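Local atomic coordinates of putative metal resistance protein (Proteus mirabilis, PDB entry 6C29), a protein that probably acts as a membrane protein-disulfide reductase, whose N-terminal periplasmic tandem immunoglobulin-fold region, the part described here, primes the disulfide isomerase ScsC. Residues A[30-35]-A[58-63]. Numbering follows the deposited sequence.
Sequences VKILLE and INWTQS
Ile32 and Trp60 point at one another across the interior of a beta sandwich. The terminal methyl of Ile32, CD1, reaches the six-membered ring of the indole obliquely, 3.8 Å from Trp60 CZ2 and about as far from CH2. Beside this pair, the ends of Leu34 and Ile58 meet head-on, Leu34 CD2 standing 4.1 Å from Ile58 CD1. Both touches are purely apolar, and no hydrogen bond joins the two segments. The link rests on side-chain ends, because even the closest pair of CA atoms, Leu34 CA and Ile58 CA, is 10.1 Å apart.

Trp60 also packs within its own strand. Ile58, two residues earlier and therefore on the same side of the strand, lays its CG2 methyl over the centre of one indole face, 3.5 Å above the ring plane. The two branches of Ile58 thus part ways: CG1, anti to the carbonyl carbon (chi1 -65°), carries CD1 out to Leu34, while CG2 lies against the ring. On the facing strand the same alternation turns Ile32 and Leu34 inward, and the intervening Leu33 packs against helix 137-145 on the other side of the sheet.

Leu105 touches both Ile32 and Trp60, as does Leu97, while Leu109 packs on Ile58. This is the face-to-face packing expected of an immunoglobulin-like fold, here in the DsbD N-terminal family domain. Strand 30-38 is an inner strand of one antiparallel sheet, hydrogen-bonded between strands 16-24 and 90-97; strand 57-60 is at the edge of the opposing sheet, beside strand 104-114.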
loop_
_atom_site.group_PDB
_atom_site.type_symbol
_atom_site.label_atom_id
_atom_site.label_comp_id
_atom_site.label_asym_id
_atom_site.label_seq_id
_atom_site.Cartn_x
_atom_site.Cartn_y
_atom_site.Cartn_z
ATOM N N VAL A 30 -19.325 3.983 5.283
ATOM C CA VAL A 30 -18.963 2.638 5.682
ATOM C C VAL A 30 -17.454 2.550 5.917
ATOM O O VAL A 30 -16.669 3.014 5.103
ATOM C CB VAL A 30 -19.388 1.580 4.623
ATOM C CG1 VAL A 30 -19.174 0.209 5.143
ATOM C CG2 VAL A 30 -20.856 1.761 4.256
ATOM N N LYS A 31 -17.081 1.950 7.043
ATOM C CA LYS A 31 -15.704 1.574 7.332
ATOM C C LYS A 31 -15.621 0.063 7.181
ATOM O O LYS A 31 -16.483 -0.663 7.695
ATOM C CB LYS A 31 -15.310 1.999 8.746
ATOM C CG LYS A 31 -15.156 3.495 8.893
ATOM C CD LYS A 31 -15.005 3.941 10.348
ATOM C CE LYS A 31 -13.797 3.377 11.053
ATOM N NZ LYS A 31 -13.750 3.971 12.414
ATOM N N ILE A 32 -14.595 -0.391 6.465
ATOM C CA ILE A 32 -14.361 -1.801 6.186
ATOM C C ILE A 32 -12.927 -2.142 6.579
ATOM O O ILE A 32 -11.999 -1.386 6.274
ATOM C CB ILE A 32 -14.586 -2.088 4.704
ATOM C CG1 ILE A 32 -16.039 -1.790 4.340
ATOM C CG2 ILE A 32 -14.256 -3.507 4.357
ATOM C CD1 ILE A 32 -16.167 -1.348 2.946
ATOM N N LEU A 33 -12.737 -3.280 7.232
ATOM C CA LEU A 33 -11.421 -3.828 7.465
ATOM C C LEU A 33 -11.286 -5.081 6.675
ATOM O O LEU A 33 -12.078 -5.999 6.844
ATOM C CB LEU A 33 -11.179 -4.153 8.939
ATOM C CG LEU A 33 -10.880 -2.967 9.832
ATOM C CD1 LEU A 33 -10.876 -3.397 11.279
ATOM C CD2 LEU A 33 -9.513 -2.365 9.471
ATOM N N LEU A 34 -10.290 -5.140 5.820
ATOM C CA LEU A 34 -9.993 -6.321 5.031
ATOM C C LEU A 34 -8.735 -6.972 5.578
ATOM O O LEU A 34 -7.649 -6.441 5.414
ATOM C CB LEU A 34 -9.805 -5.967 3.570
ATOM C CG LEU A 34 -9.403 -7.119 2.696
ATOM C CD1 LEU A 34 -10.525 -8.151 2.643
ATOM C CD2 LEU A 34 -9.073 -6.609 1.300
ATOM N N GLU A 35 -8.860 -8.116 6.240
ATOM C CA GLU A 35 -7.736 -8.844 6.793
ATOM C C GLU A 35 -7.289 -9.908 5.795
ATOM O O GLU A 35 -8.123 -10.619 5.224
ATOM C CB GLU A 35 -8.110 -9.542 8.104
ATOM C CG GLU A 35 -8.575 -8.607 9.200
ATOM C CD GLU A 35 -9.191 -9.379 10.363
ATOM O OE1 GLU A 35 -8.433 -9.855 11.255
ATOM O OE2 GLU A 35 -10.424 -9.586 10.345
ATOM N N ILE A 58 -10.574 -4.201 -4.862
ATOM C CA ILE A 58 -11.939 -4.666 -4.714
ATOM C C ILE A 58 -12.808 -3.925 -5.709
ATOM O O ILE A 58 -12.734 -2.695 -5.823
ATOM C CB ILE A 58 -12.509 -4.442 -3.294
ATOM C CG1 ILE A 58 -11.751 -5.267 -2.263
ATOM C CG2 ILE A 58 -13.988 -4.839 -3.253
ATOM C CD1 ILE A 58 -12.100 -4.922 -0.819
ATOM N N ASN A 59 -13.669 -4.678 -6.375
ATOM C CA ASN A 59 -14.711 -4.105 -7.214
ATOM C C ASN A 59 -16.054 -4.390 -6.567
ATOM O O ASN A 59 -16.453 -5.547 -6.399
ATOM C CB ASN A 59 -14.596 -4.673 -8.617
ATOM C CG ASN A 59 -13.309 -4.201 -9.318
ATOM O OD1 ASN A 59 -13.237 -3.070 -9.810
ATOM N ND2 ASN A 59 -12.286 -5.061 -9.353
ATOM N N TRP A 60 -16.730 -3.322 -6.156
ATOM C CA TRP A 60 -18.024 -3.425 -5.490
ATOM C C TRP A 60 -19.130 -3.455 -6.533
ATOM O O TRP A 60 -19.049 -2.771 -7.550
ATOM C CB TRP A 60 -18.245 -2.245 -4.547
ATOM C CG TRP A 60 -17.174 -2.077 -3.516
ATOM C CD1 TRP A 60 -16.175 -1.167 -3.532
ATOM C CD2 TRP A 60 -16.995 -2.851 -2.318
ATOM N NE1 TRP A 60 -15.380 -1.315 -2.430
ATOM C CE2 TRP A 60 -15.860 -2.339 -1.664
ATOM C CE3 TRP A 60 -17.680 -3.918 -1.741
ATOM C CZ2 TRP A 60 -15.395 -2.858 -0.460
ATOM C CZ3 TRP A 60 -17.213 -4.435 -0.537
ATOM C CH2 TRP A 60 -16.083 -3.907 0.081
ATOM N N THR A 61 -20.141 -4.272 -6.268
ATOM C CA THR A 61 -21.348 -4.334 -7.085
ATOM C C THR A 61 -22.151 -3.037 -6.965
ATOM O O THR A 61 -22.698 -2.545 -7.945
ATOM C CB THR A 61 -22.225 -5.508 -6.666
ATOM O OG1 THR A 61 -21.507 -6.730 -6.864
ATOM C CG2 THR A 61 -23.532 -5.523 -7.460
ATOM N N GLN A 62 -22.285 -2.539 -5.742
ATOM C CA GLN A 62 -23.014 -1.310 -5.476
ATOM C C GLN A 62 -22.246 -0.121 -6.025
ATOM O O GLN A 62 -21.019 -0.153 -6.100
ATOM C CB GLN A 62 -23.222 -1.109 -3.971
ATOM C CG GLN A 62 -24.222 -2.049 -3.281
ATOM C CD GLN A 62 -23.728 -3.483 -3.129
ATOM O OE1 GLN A 62 -22.534 -3.736 -3.107
ATOM N NE2 GLN A 62 -24.663 -4.429 -3.025
ATOM N N SER A 63 -22.951 0.944 -6.382
ATOM C CA SER A 63 -22.263 2.185 -6.678
ATOM C C SER A 63 -21.843 2.764 -5.349
ATOM O O SER A 63 -22.645 2.880 -4.418
ATOM C CB SER A 63 -23.140 3.147 -7.468
ATOM O OG SER A 63 -23.482 2.564 -8.713
#